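Local atomic coordinates of DNA polymerase III subunit delta (Bacillus subtilis, PDB entry 3ZH9), a protein that probably serves in the clamp-loading complex as the wrench that opens the beta sliding clamp for loading onto primed DNA. Residues 105-110 / 135-140; 263-268 / 290-295. One frame throughout, in Å; residues are numbered along the deposited sequence.

Overall arrangement
The two contacts illustrate how a multidomain chain is held together locally, each within its own domain. Contact 1 joins the C-terminal ends of two helices in the N-terminal P-loop NTPase-like region, whereas contact 2 joins two helices of the helical C-terminal domain. They follow one another in the sequence and lie on opposite sides of the chain's centre, with their own centres 42 Å apart. Even their nearest atoms are about 26 Å from each other, which rules out any direct touch. Contact 1 is partly buried and has a glycerol, probably from the crystallisation liquor, at the H137 side chain; contact 2 is buried and held by a few small or slender groups.

Contact 1 (105-110 / 135-140); sequences YIQSPA and KKHAFM
H137 lays its imidazole against the end of helix 99-107, and its side chain can be followed outward from I106 to Q107. CB sits 3.4 Å from I106 O, with I106 CG1 more distant, 4.2 Å away, on the same side. H137 CG, beside its own backbone N (chi1 -67°), is still 3.6 Å from I106 O, and the ring swings across Q107. There Q107 CA lies almost exactly over the ring, 3.8 Å from the centroid and 7° off the normal, a CH-pi contact. ND1 and CE1 share this cover, CE1 also approaching Q107 O. H137 CD2 meets Q107 CG at 3.7 Å, and NE2 lies 3.8 Å from that same methylene. The opposite face is backed by K136 CG, so aliphatic carbons sandwich the imidazole. At the tip, NE2 hydrogen-bonds a glycerol that K136 NZ also holds. Cutting H137 back to an alanine is likely to uncover Q107 CA, take away the ring on which K136 CG rests and lose the bond to the glycerol. Helices 99-107 and 129-137 flank a parallel sheet of strand order 2-3-4-1-5, the order characteristic of the AAA+ P-loop NTPase-like fold.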
# COMPACT_ATOMS: atom_id res chain seq x y z
N TYR A 105 2.47 21.37 -22.94
CA TYR A 105 3.25 21.74 -21.77
C TYR A 105 4.42 20.78 -21.49
O TYR A 105 5.54 21.24 -21.27
CB TYR A 105 2.40 21.87 -20.49
CG TYR A 105 3.26 22.27 -19.31
CD1 TYR A 105 3.56 23.61 -19.07
CD2 TYR A 105 3.83 21.31 -18.49
CE1 TYR A 105 4.38 23.98 -18.02
CE2 TYR A 105 4.66 21.67 -17.45
CZ TYR A 105 4.93 23.01 -17.21
OH TYR A 105 5.75 23.38 -16.17
N ILE A 106 4.17 19.48 -21.45
CA ILE A 106 5.25 18.55 -21.09
C ILE A 106 6.32 18.51 -22.17
O ILE A 106 7.47 18.19 -21.91
CB ILE A 106 4.77 17.11 -20.76
CG1 ILE A 106 4.54 16.31 -22.04
CG2 ILE A 106 3.54 17.09 -19.80
CD1 ILE A 106 4.30 14.84 -21.73
N GLN A 107 5.94 18.87 -23.39
CA GLN A 107 6.89 18.93 -24.49
C GLN A 107 7.78 20.17 -24.41
O GLN A 107 8.89 20.18 -24.92
CB GLN A 107 6.14 18.88 -25.82
CG GLN A 107 5.31 17.61 -25.96
CD GLN A 107 4.37 17.64 -27.15
OE1 GLN A 107 4.10 18.69 -27.73
NE2 GLN A 107 3.86 16.46 -27.52
N SER A 108 7.28 21.20 -23.74
CA SER A 108 8.04 22.43 -23.55
C SER A 108 7.69 23.05 -22.19
O SER A 108 6.96 24.05 -22.13
CB SER A 108 7.73 23.42 -24.68
OG SER A 108 8.45 24.62 -24.49
N PRO A 109 8.17 22.44 -21.10
CA PRO A 109 7.66 22.80 -19.77
C PRO A 109 8.39 24.00 -19.21
O PRO A 109 9.42 24.39 -19.75
CB PRO A 109 7.94 21.54 -18.94
CG PRO A 109 9.22 20.99 -19.56
CD PRO A 109 9.11 21.30 -21.05
N ALA A 110 7.87 24.60 -18.14
CA ALA A 110 8.50 25.79 -17.58
C ALA A 110 9.70 25.37 -16.74
O ALA A 110 9.57 24.51 -15.87
CB ALA A 110 7.52 26.58 -16.74
N LYS A 135 6.28 9.26 -21.93
CA LYS A 135 7.39 8.31 -21.92
C LYS A 135 8.66 8.95 -22.50
O LYS A 135 9.77 8.55 -22.17
CB LYS A 135 7.01 7.05 -22.69
CG LYS A 135 5.89 6.25 -22.00
CD LYS A 135 5.37 5.12 -22.89
CE LYS A 135 6.50 4.17 -23.27
NZ LYS A 135 5.98 2.80 -23.51
N LYS A 136 8.48 9.94 -23.36
CA LYS A 136 9.60 10.69 -23.92
C LYS A 136 10.06 11.86 -23.03
O LYS A 136 11.24 12.00 -22.74
CB LYS A 136 9.26 11.20 -25.33
CG LYS A 136 10.14 12.35 -25.77
CD LYS A 136 10.54 12.28 -27.24
CE LYS A 136 9.35 12.24 -28.15
NZ LYS A 136 9.71 12.54 -29.58
N HIS A 137 9.12 12.67 -22.56
CA HIS A 137 9.45 13.92 -21.88
C HIS A 137 9.42 13.88 -20.35
O HIS A 137 10.05 14.70 -19.69
CB HIS A 137 8.51 15.03 -22.35
CG HIS A 137 8.72 15.41 -23.78
ND1 HIS A 137 9.83 16.09 -24.22
CD2 HIS A 137 7.94 15.22 -24.87
CE1 HIS A 137 9.74 16.30 -25.52
NE2 HIS A 137 8.59 15.78 -25.94
N ALA A 138 8.68 12.93 -19.77
CA ALA A 138 8.58 12.85 -18.32
C ALA A 138 9.54 11.81 -17.74
O ALA A 138 9.87 10.84 -18.41
CB ALA A 138 7.14 12.55 -17.89
N PHE A 139 9.98 12.04 -16.51
CA PHE A 139 10.63 11.02 -15.69
C PHE A 139 9.53 10.10 -15.18
O PHE A 139 8.77 10.46 -14.28
CB PHE A 139 11.38 11.65 -14.50
CG PHE A 139 12.36 10.72 -13.79
CD1 PHE A 139 12.13 9.34 -13.72
CD2 PHE A 139 13.50 11.23 -13.17
CE1 PHE A 139 13.04 8.49 -13.06
CE2 PHE A 139 14.42 10.39 -12.50
CZ PHE A 139 14.18 9.02 -12.45
N MET A 140 9.47 8.91 -15.76
CA MET A 140 8.43 7.93 -15.42
C MET A 140 8.90 7.14 -14.21
O MET A 140 10.06 6.78 -14.12
CB MET A 140 8.21 6.94 -16.58
CG MET A 140 7.89 7.56 -17.94
SD MET A 140 6.26 8.37 -18.01
CE MET A 140 5.13 7.06 -17.55

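Contact 2 (263-268 / 290-295); sequences LQTKYF and KLAMDQ
T265 faces A292 and M293 where two helices, 248-269 and 286-296, pack in the helical C-terminal domain. The backbones come close, with T265 CA 5.8 Å from M293 CA, as a short side chain allows. The two branches of T265 divide the work. Its methyl, CG2, stands anti to the backbone N (chi1, measured to OG1, is -64°) and points at the second helix, where it lies 3.8 Å from M293 CB. The modelled approach of this methyl to M293 CG is too short to be trusted, so the exact fit there is doubtful; as modelled, the two side chains cross at about a right angle. OG1 takes the other direction: it sits 3.8 Å from A292 CB while hydrogen-bonding L261 O one turn back in its own helix. That intrahelical bond satisfies a buried hydroxyl and fixes the rotation of the side chain, so that T265 presents mainly carbon to M293 and the flank of its oxygen to A292.

A292 CB also rests on L261, the residue whose carbonyl holds the T265 hydroxyl. Polar bonds tie the same helices nearby: Q295 OE1 accepts from Q258 NE2, and K266 NZ bonds A296 O at the end of helix 286-296 as well as F299 O in the link that follows, carbonyls that would probably favour its positive charge. By packing T265 against A292 and M293, the contact joins helices 248-269 and 286-296 of the all-helical C-terminal domain, which in clamp loaders forms part of the collar.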
# COMPACT_ATOMS: atom_id res chain seq x y z
N LEU A 263 -13.51 -16.09 1.62
CA LEU A 263 -14.69 -16.47 0.83
C LEU A 263 -14.67 -15.80 -0.56
O LEU A 263 -14.87 -16.46 -1.57
CB LEU A 263 -15.97 -16.10 1.59
CG LEU A 263 -17.26 -16.50 0.85
CD1 LEU A 263 -17.52 -18.00 1.01
CD2 LEU A 263 -18.42 -15.71 1.33
N GLN A 264 -14.43 -14.49 -0.60
CA GLN A 264 -14.35 -13.78 -1.89
C GLN A 264 -13.25 -14.34 -2.81
O GLN A 264 -13.47 -14.57 -4.01
CB GLN A 264 -14.06 -12.30 -1.64
CG GLN A 264 -15.24 -11.51 -1.10
CD GLN A 264 -14.81 -10.16 -0.59
OE1 GLN A 264 -13.79 -10.03 0.09
NE2 GLN A 264 -15.57 -9.13 -0.93
N THR A 265 -12.07 -14.50 -2.25
CA THR A 265 -10.95 -15.03 -3.00
C THR A 265 -11.25 -16.45 -3.53
O THR A 265 -10.99 -16.75 -4.70
CB THR A 265 -9.69 -15.02 -2.11
OG1 THR A 265 -9.35 -13.66 -1.80
CG2 THR A 265 -8.54 -15.63 -2.85
N LYS A 266 -11.81 -17.30 -2.68
CA LYS A 266 -12.16 -18.67 -3.09
C LYS A 266 -13.16 -18.64 -4.25
O LYS A 266 -13.04 -19.38 -5.21
CB LYS A 266 -12.74 -19.46 -1.91
CG LYS A 266 -12.97 -20.94 -2.19
CD LYS A 266 -13.68 -21.61 -1.01
CE LYS A 266 -13.73 -23.13 -1.15
NZ LYS A 266 -12.39 -23.78 -1.08
N TYR A 267 -14.15 -17.76 -4.14
CA TYR A 267 -15.18 -17.60 -5.17
C TYR A 267 -14.60 -17.22 -6.54
O TYR A 267 -14.96 -17.79 -7.57
CB TYR A 267 -16.18 -16.54 -4.72
CG TYR A 267 -17.23 -16.23 -5.77
CD1 TYR A 267 -18.34 -17.06 -5.95
CD2 TYR A 267 -17.11 -15.10 -6.58
CE1 TYR A 267 -19.30 -16.77 -6.93
CE2 TYR A 267 -18.06 -14.81 -7.55
CZ TYR A 267 -19.15 -15.64 -7.71
OH TYR A 267 -20.07 -15.32 -8.68
N PHE A 268 -13.68 -16.26 -6.55
CA PHE A 268 -13.08 -15.85 -7.82
C PHE A 268 -11.99 -16.81 -8.29
O PHE A 268 -11.85 -17.03 -9.48
CB PHE A 268 -12.55 -14.43 -7.73
CG PHE A 268 -13.62 -13.38 -7.63
CD1 PHE A 268 -14.50 -13.17 -8.68
CD2 PHE A 268 -13.75 -12.62 -6.49
CE1 PHE A 268 -15.49 -12.20 -8.60
CE2 PHE A 268 -14.75 -11.64 -6.40
CZ PHE A 268 -15.62 -11.44 -7.45
N LYS A 290 -2.87 -13.34 -2.04
CA LYS A 290 -2.16 -14.61 -2.15
C LYS A 290 -2.34 -15.48 -0.90
O LYS A 290 -2.62 -16.68 -1.00
CB LYS A 290 -0.67 -14.40 -2.44
CG LYS A 290 0.09 -15.70 -2.68
CD LYS A 290 -0.65 -16.57 -3.69
CE LYS A 290 -0.15 -18.00 -3.66
N LEU A 291 -2.21 -14.86 0.27
CA LEU A 291 -2.36 -15.60 1.52
C LEU A 291 -3.80 -16.08 1.70
O LEU A 291 -4.03 -17.19 2.17
CB LEU A 291 -1.93 -14.75 2.73
CG LEU A 291 -0.51 -14.16 2.78
CD1 LEU A 291 -0.34 -13.36 4.07
CD2 LEU A 291 0.57 -15.23 2.65
N ALA A 292 -4.77 -15.25 1.33
CA ALA A 292 -6.18 -15.63 1.45
C ALA A 292 -6.46 -16.78 0.48
O ALA A 292 -7.25 -17.64 0.80
CB ALA A 292 -7.12 -14.43 1.17
N MET A 293 -5.83 -16.75 -0.69
CA MET A 293 -6.01 -17.84 -1.65
C MET A 293 -5.54 -19.15 -1.03
O MET A 293 -6.18 -20.18 -1.21
CB MET A 293 -5.24 -17.59 -2.94
CG MET A 293 -5.80 -16.49 -3.83
SD MET A 293 -4.83 -16.25 -5.33
CE MET A 293 -5.45 -17.58 -6.36
N ASP A 294 -4.41 -19.11 -0.33
CA ASP A 294 -3.84 -20.32 0.27
C ASP A 294 -4.78 -20.86 1.33
O ASP A 294 -5.03 -22.06 1.41
CB ASP A 294 -2.48 -20.05 0.91
CG ASP A 294 -1.38 -19.80 -0.11
OD1 ASP A 294 -1.54 -20.19 -1.29
OD2 ASP A 294 -0.33 -19.23 0.28
N GLN A 295 -5.33 -19.95 2.13
CA GLN A 295 -6.23 -20.36 3.19
C GLN A 295 -7.56 -20.86 2.63
O GLN A 295 -8.15 -21.79 3.17
CB GLN A 295 -6.46 -19.21 4.17
CG GLN A 295 -5.30 -19.01 5.12
CD GLN A 295 -5.59 -17.97 6.19
OE1 GLN A 295 -6.24 -16.95 5.93
NE2 GLN A 295 -5.10 -18.21 7.40